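Local coordinates for protein alpha-rhamnosidase (Dictyoglomus thermophilum, PDB 6I60) that probably hydrolyses terminal non-reducing alpha-L-rhamnose residues from alpha-L-rhamnosides, acting as a glycoside hydrolase, at residues 504-509 / 544-549; 552-557 / 608-613. One frame throughout, in Å; residues are numbered along the deposited sequence.

Both contacts belong to the six-hairpin glycosidase domain and join loops between its helices, in contact 1 also the first turn of helix 507-512. Contact 1 is buried: it pairs loop 544-549 with the start of that helix through two backbone hydrogen bonds and apolar packing. Contact 2 lies nearer the surface and is much smaller, resting on a lysine amine and a few van der Waals contacts between 552-557 and 608-613. The same long connection between helices 524-535 and 559-562 supplies 544-549 to the first and 552-557 to the second. The two meet at Asp546, whose carboxylate belongs to contact 1 yet faces the polar ends of Lys609 and Tyr610 in contact 2.

Contact 1 (504-509 / 544-549); sequences MGWMGD and LSDVIP
Trp506 turns its CG anti to its own carbonyl carbon (chi1 -75°), which sets one face of the indole under the CG1 methyl of Val547, while Met507 folds at chi2 and chi3 (-89° and -86°) and bends its thioether against Ile548. Val547 CG1 makes a CH-pi contact there, 3.5 Å from the centroid of the six-membered ring of Trp506 and close to the ring normal. Farther along the ring, Asp546 CB approaches Trp506 CZ3 at 3.7 Å. On Met507, the CG is 3.6 Å from Ile548 CG1, SD touches that same carbon, and the terminal CE reaches CD1 of Leu544.

The backbones meet in a single beta bridge between Trp506 and Val547. Ile548 N donates to Gly505 O at 2.7 Å, and Met507 N donates to Asp546 O, also at 2.7 Å; both N-H bonds are nearly straight. Gly505 is the centre of an inverse gamma turn, and Trp506 is the N-cap residue of helix 507-512. The bridge therefore ties the entry to one helix of the six-hairpin glycosidase domain to the long connection after helix 524-535. Val547 CA and Trp506 CA add CA-H...O contacts to Gly505 O and Asp546 O, respectively, so each of these acceptors takes a C-H besides its N-H.

The indole NE1 is bonded to Glu502. The Asp546 carboxylate turns to other partners: OD1 accepts the backbone N-H of Asp558, and OD2 turns toward 608-613. Tyr530 and Ile534, from helix 524-535, cover the Met507 side chain, with Ala564 touching it from helix 564-576.

Contact 2 (552-557 / 608-613); sequences WSIYPG and YKYGDW. With AE3 (2-(2-ethoxyethoxy)ethanol), chain H.
Lys609 and Pro556 make the polar contact across the two segments, and the ammonium group carries it. Lys609 NZ is modelled only 2.3 Å from Pro556 O, a hydrogen bond by its partners, though so short that its geometry is doubtful at this resolution. The chain reaches across because Lys609 extends at chi2 (177°) and then bends at chi3 (-81°), which turns its end toward the carbonyl. Lys609 NZ also forms a salt bridge with Asp546 OD2, and thus lies between a carboxylate and a backbone carbonyl, while Tyr610 OH is probably hydrogen-bonded to the same carboxylate oxygen.

Van der Waals contacts are few, and set carbons beside polar ends. Ile554 CG2 lies 3.4 Å from Lys609 NZ and 4.1 Å from Tyr610 OH, so this methyl sits beside both side-chain ends. Gly557 CA is 3.8 Å from Lys609 NZ.

In the fold, these residues join two helix-to-helix connections of the six-hairpin glycosidase domain: the one between helices 524-535 and 559-562, where a cis peptide precedes Pro556, and the one between helices 586-599 and 626-648. The side chain of Asp558 holds the second connection by its backbone, OD2 accepting the N-H groups of both Lys609 and Tyr610.

The Tyr610 ring is packed by aliphatic and aromatic neighbours: Lys609 CB stands over the centre of one face, and Trp613 CZ3 meets the ring edge in plane.

The glycol ether AE3 lies beside Tyr555. Its C6 is 3.3 Å from Tyr555 O and 3.8 Å from Tyr555 CB, and Lys539 NZ is hydrogen-bonded to the ligand.

Contact 1 (504-509 / 544-549)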
loop_
_atom_site.group_PDB
_atom_site.type_symbol
_atom_site.label_atom_id
_atom_site.label_comp_id
_atom_site.label_asym_id
_atom_site.label_seq_id
_atom_site.Cartn_x
_atom_site.Cartn_y
_atom_site.Cartn_z
ATOM N N MET A 504 11.084 -6.739 4.804
ATOM C CA MET A 504 10.573 -7.723 3.865
ATOM C C MET A 504 9.058 -7.598 3.726
ATOM O O MET A 504 8.380 -6.962 4.537
ATOM C CB MET A 504 10.944 -9.138 4.313
ATOM C CG MET A 504 12.418 -9.470 4.161
ATOM S SD MET A 504 13.071 -8.949 2.565
ATOM C CE MET A 504 14.807 -9.344 2.762
ATOM N N GLY A 505 8.531 -8.217 2.675
ATOM C CA GLY A 505 7.102 -8.195 2.435
ATOM C C GLY A 505 6.375 -9.332 3.122
ATOM O O GLY A 505 5.837 -10.223 2.457
ATOM N N TRP A 506 6.355 -9.310 4.453
ATOM C CA TRP A 506 5.691 -10.361 5.212
ATOM C C TRP A 506 4.195 -10.369 4.915
ATOM O O TRP A 506 3.526 -9.335 4.993
ATOM C CB TRP A 506 5.940 -10.169 6.706
ATOM C CG TRP A 506 7.322 -10.563 7.134
ATOM C CD1 TRP A 506 8.426 -9.762 7.183
ATOM C CD2 TRP A 506 7.746 -11.857 7.575
ATOM N NE1 TRP A 506 9.513 -10.478 7.626
ATOM C CE2 TRP A 506 9.121 -11.767 7.875
ATOM C CE3 TRP A 506 7.099 -13.085 7.744
ATOM C CZ2 TRP A 506 9.859 -12.856 8.332
ATOM C CZ3 TRP A 506 7.832 -14.163 8.199
ATOM C CH2 TRP A 506 9.198 -14.043 8.488
ATOM N N MET A 507 3.676 -11.552 4.579
ATOM C CA MET A 507 2.296 -11.664 4.116
ATOM C C MET A 507 1.291 -11.423 5.235
ATOM O O MET A 507 0.203 -10.892 4.981
ATOM C CB MET A 507 2.074 -13.039 3.493
ATOM C CG MET A 507 2.712 -13.204 2.129
ATOM S SD MET A 507 1.606 -12.690 0.805
ATOM C CE MET A 507 0.668 -14.200 0.556
ATOM N N GLY A 508 1.624 -11.807 6.468
ATOM C CA GLY A 508 0.677 -11.647 7.560
ATOM C C GLY A 508 0.425 -10.190 7.904
ATOM O O GLY A 508 -0.723 -9.767 8.069
ATOM N N ASP A 509 1.497 -9.403 8.018
ATOM C CA ASP A 509 1.343 -7.991 8.346
ATOM C C ASP A 509 0.590 -7.243 7.254
ATOM O O ASP A 509 -0.177 -6.319 7.550
ATOM C CB ASP A 509 2.712 -7.354 8.580
ATOM C CG ASP A 509 3.571 -8.157 9.539
ATOM O OD1 ASP A 509 3.448 -9.400 9.548
ATOM O OD2 ASP A 509 4.367 -7.544 10.283
ATOM N N LEU A 544 2.801 -20.832 -0.787
ATOM C CA LEU A 544 3.162 -19.423 -0.798
ATOM C C LEU A 544 4.207 -19.160 0.276
ATOM O O LEU A 544 4.238 -19.832 1.310
ATOM C CB LEU A 544 1.940 -18.524 -0.569
ATOM C CG LEU A 544 0.876 -18.542 -1.667
ATOM C CD1 LEU A 544 -0.362 -17.769 -1.237
ATOM C CD2 LEU A 544 1.448 -17.978 -2.950
ATOM N N SER A 545 5.063 -18.177 0.020
ATOM C CA SER A 545 6.105 -17.801 0.962
ATOM C C SER A 545 5.563 -16.825 2.000
ATOM O O SER A 545 4.635 -16.056 1.735
ATOM C CB SER A 545 7.295 -17.176 0.234
ATOM O OG SER A 545 8.458 -17.201 1.043
ATOM N N ASP A 546 6.157 -16.866 3.196
ATOM C CA ASP A 546 5.732 -15.957 4.254
ATOM C C ASP A 546 6.118 -14.516 3.944
ATOM O O ASP A 546 5.475 -13.585 4.445
ATOM C CB ASP A 546 6.318 -16.393 5.596
ATOM C CG ASP A 546 5.477 -17.453 6.281
ATOM O OD1 ASP A 546 4.257 -17.509 6.015
ATOM O OD2 ASP A 546 6.032 -18.232 7.083
ATOM N N VAL A 547 7.155 -14.308 3.132
ATOM C CA VAL A 547 7.514 -12.984 2.642
ATOM C C VAL A 547 7.427 -12.990 1.120
ATOM O O VAL A 547 7.832 -13.956 0.462
ATOM C CB VAL A 547 8.913 -12.537 3.130
ATOM C CG1 VAL A 547 9.098 -12.881 4.597
ATOM C CG2 VAL A 547 10.026 -13.151 2.302
ATOM N N ILE A 548 6.849 -11.928 0.568
ATOM C CA ILE A 548 6.693 -11.770 -0.875
ATOM C C ILE A 548 7.112 -10.351 -1.242
ATOM O O ILE A 548 6.575 -9.389 -0.672
ATOM C CB ILE A 548 5.250 -12.053 -1.328
ATOM C CG1 ILE A 548 4.762 -13.407 -0.808
ATOM C CG2 ILE A 548 5.150 -11.993 -2.842
ATOM C CD1 ILE A 548 5.356 -14.590 -1.518
ATOM N N PRO A 549 8.059 -10.158 -2.176
ATOM C CA PRO A 549 8.811 -11.166 -2.938
ATOM C C PRO A 549 9.712 -12.035 -2.061
ATOM O O PRO A 549 10.177 -11.574 -1.019
ATOM C CB PRO A 549 9.651 -10.322 -3.904
ATOM C CG PRO A 549 8.964 -9.005 -3.967
ATOM C CD PRO A 549 8.404 -8.793 -2.601
#

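Contact 2 (552-557 / 608-613)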
loop_
_atom_site.group_PDB
_atom_site.type_symbol
_atom_site.label_atom_id
_atom_site.label_comp_id
_atom_site.label_asym_id
_atom_site.label_seq_id
_atom_site.Cartn_x
_atom_site.Cartn_y
_atom_site.Cartn_z
ATOM N N TRP A 552 13.726 -13.801 1.091
ATOM C CA TRP A 552 13.899 -14.867 2.068
ATOM C C TRP A 552 12.916 -15.979 1.723
ATOM O O TRP A 552 11.699 -15.762 1.741
ATOM C CB TRP A 552 13.653 -14.361 3.488
ATOM C CG TRP A 552 14.653 -13.365 3.991
ATOM C CD1 TRP A 552 15.826 -13.002 3.397
ATOM C CD2 TRP A 552 14.564 -12.605 5.202
ATOM N NE1 TRP A 552 16.473 -12.060 4.163
ATOM C CE2 TRP A 552 15.718 -11.799 5.276
ATOM C CE3 TRP A 552 13.619 -12.527 6.230
ATOM C CZ2 TRP A 552 15.953 -10.928 6.338
ATOM C CZ3 TRP A 552 13.855 -11.662 7.283
ATOM C CH2 TRP A 552 15.012 -10.875 7.329
ATOM N N SER A 553 13.435 -17.160 1.398
ATOM C CA SER A 553 12.581 -18.277 1.011
ATOM C C SER A 553 12.055 -18.961 2.268
ATOM O O SER A 553 12.798 -19.664 2.959
ATOM C CB SER A 553 13.348 -19.260 0.130
ATOM O OG SER A 553 13.202 -18.932 -1.241
ATOM N N ILE A 554 10.777 -18.753 2.568
ATOM C CA ILE A 554 10.115 -19.409 3.695
ATOM C C ILE A 554 8.895 -20.125 3.125
ATOM O O ILE A 554 7.802 -19.561 3.015
ATOM C CB ILE A 554 9.735 -18.429 4.807
ATOM C CG1 ILE A 554 10.992 -17.936 5.522
ATOM C CG2 ILE A 554 8.829 -19.098 5.830
ATOM C CD1 ILE A 554 11.383 -16.528 5.170
ATOM N N TYR A 555 9.084 -21.386 2.743
ATOM C CA TYR A 555 8.031 -22.232 2.215
ATOM C C TYR A 555 7.894 -23.488 3.066
ATOM O O TYR A 555 8.905 -24.073 3.467
ATOM C CB TYR A 555 8.320 -22.646 0.765
ATOM C CG TYR A 555 8.210 -21.544 -0.265
ATOM C CD1 TYR A 555 9.320 -20.791 -0.627
ATOM C CD2 TYR A 555 7.003 -21.278 -0.899
ATOM C CE1 TYR A 555 9.228 -19.793 -1.581
ATOM C CE2 TYR A 555 6.900 -20.282 -1.854
ATOM C CZ TYR A 555 8.016 -19.544 -2.192
ATOM O OH TYR A 555 7.918 -18.551 -3.142
ATOM N N PRO A 556 6.663 -23.927 3.366
ATOM C CA PRO A 556 5.416 -23.241 3.016
ATOM C C PRO A 556 5.074 -22.135 4.005
ATOM O O PRO A 556 5.811 -21.918 4.966
ATOM C CB PRO A 556 4.379 -24.358 3.072
ATOM C CG PRO A 556 4.907 -25.295 4.098
ATOM C CD PRO A 556 6.411 -25.221 4.027
ATOM N N GLY A 557 3.960 -21.451 3.777
ATOM C CA GLY A 557 3.579 -20.310 4.582
ATOM C C GLY A 557 2.590 -20.662 5.677
ATOM O O GLY A 557 1.851 -21.639 5.583
ATOM N N TYR A 608 1.591 -24.727 12.084
ATOM C CA TYR A 608 1.599 -23.283 12.263
ATOM C C TYR A 608 2.977 -22.877 12.758
ATOM O O TYR A 608 3.648 -23.637 13.460
ATOM C CB TYR A 608 0.516 -22.820 13.245
ATOM C CG TYR A 608 0.892 -22.974 14.700
ATOM C CD1 TYR A 608 0.747 -24.193 15.348
ATOM C CD2 TYR A 608 1.387 -21.899 15.431
ATOM C CE1 TYR A 608 1.088 -24.342 16.679
ATOM C CE2 TYR A 608 1.732 -22.038 16.764
ATOM C CZ TYR A 608 1.579 -23.262 17.383
ATOM O OH TYR A 608 1.918 -23.411 18.710
ATOM N N LYS A 609 3.390 -21.675 12.379
ATOM C CA LYS A 609 4.664 -21.115 12.815
ATOM C C LYS A 609 4.505 -19.899 13.708
ATOM O O LYS A 609 5.172 -19.804 14.739
ATOM C CB LYS A 609 5.518 -20.742 11.599
ATOM C CG LYS A 609 5.869 -21.921 10.711
ATOM C CD LYS A 609 6.657 -21.477 9.495
ATOM C CE LYS A 609 5.739 -20.923 8.421
ATOM N NZ LYS A 609 6.350 -21.022 7.068
ATOM N N TYR A 610 3.622 -18.973 13.342
ATOM C CA TYR A 610 3.433 -17.729 14.072
ATOM C C TYR A 610 2.120 -17.683 14.838
ATOM O O TYR A 610 2.119 -17.408 16.042
ATOM C CB TYR A 610 3.519 -16.542 13.102
ATOM C CG TYR A 610 4.588 -16.705 12.046
ATOM C CD1 TYR A 610 4.261 -16.737 10.696
ATOM C CD2 TYR A 610 5.925 -16.834 12.401
ATOM C CE1 TYR A 610 5.236 -16.891 9.729
ATOM C CE2 TYR A 610 6.907 -16.987 11.439
ATOM C CZ TYR A 610 6.557 -17.015 10.107
ATOM O OH TYR A 610 7.530 -17.169 9.147
ATOM N N GLY A 611 1.000 -17.952 14.172
ATOM C CA GLY A 611 -0.286 -17.889 14.847
ATOM C C GLY A 611 -0.591 -16.481 15.313
ATOM O O GLY A 611 -0.292 -15.495 14.632
ATOM N N ASP A 612 -1.194 -16.379 16.498
ATOM C CA ASP A 612 -1.455 -15.084 17.131
ATOM C C ASP A 612 -0.116 -14.491 17.564
ATOM O O ASP A 612 0.309 -14.594 18.717
ATOM C CB ASP A 612 -2.412 -15.240 18.305
ATOM C CG ASP A 612 -3.264 -14.008 18.531
ATOM O OD1 ASP A 612 -3.349 -13.161 17.617
ATOM O OD2 ASP A 612 -3.852 -13.887 19.626
ATOM N N TRP A 613 0.556 -13.857 16.607
ATOM C CA TRP A 613 1.901 -13.340 16.822
ATOM C C TRP A 613 1.891 -12.172 17.802
ATOM O O TRP A 613 1.106 -11.228 17.656
ATOM C CB TRP A 613 2.501 -12.900 15.487
ATOM C CG TRP A 613 3.996 -12.816 15.454
ATOM C CD1 TRP A 613 4.746 -11.714 15.160
ATOM C CD2 TRP A 613 4.924 -13.880 15.695
ATOM N NE1 TRP A 613 6.084 -12.023 15.213
ATOM C CE2 TRP A 613 6.219 -13.347 15.538
ATOM C CE3 TRP A 613 4.786 -15.227 16.034
ATOM C CZ2 TRP A 613 7.368 -14.117 15.704
ATOM C CZ3 TRP A 613 5.926 -15.990 16.196
ATOM C CH2 TRP A 613 7.200 -15.434 16.031
HETATM C C2 AE3 H . 11.509 -22.474 -3.353
HETATM O O2 AE3 H . 11.183 -23.580 -2.536
HETATM C C3 AE3 H . 12.313 -24.223 -1.983
HETATM C C4 AE3 H . 11.889 -25.578 -1.452
HETATM O O3 AE3 H . 10.755 -25.413 -0.624
HETATM C C5 AE3 H . 10.380 -26.598 0.050
HETATM C C6 AE3 H . 9.337 -26.266 1.099
HETATM O O4 AE3 H . 9.164 -27.387 1.957
#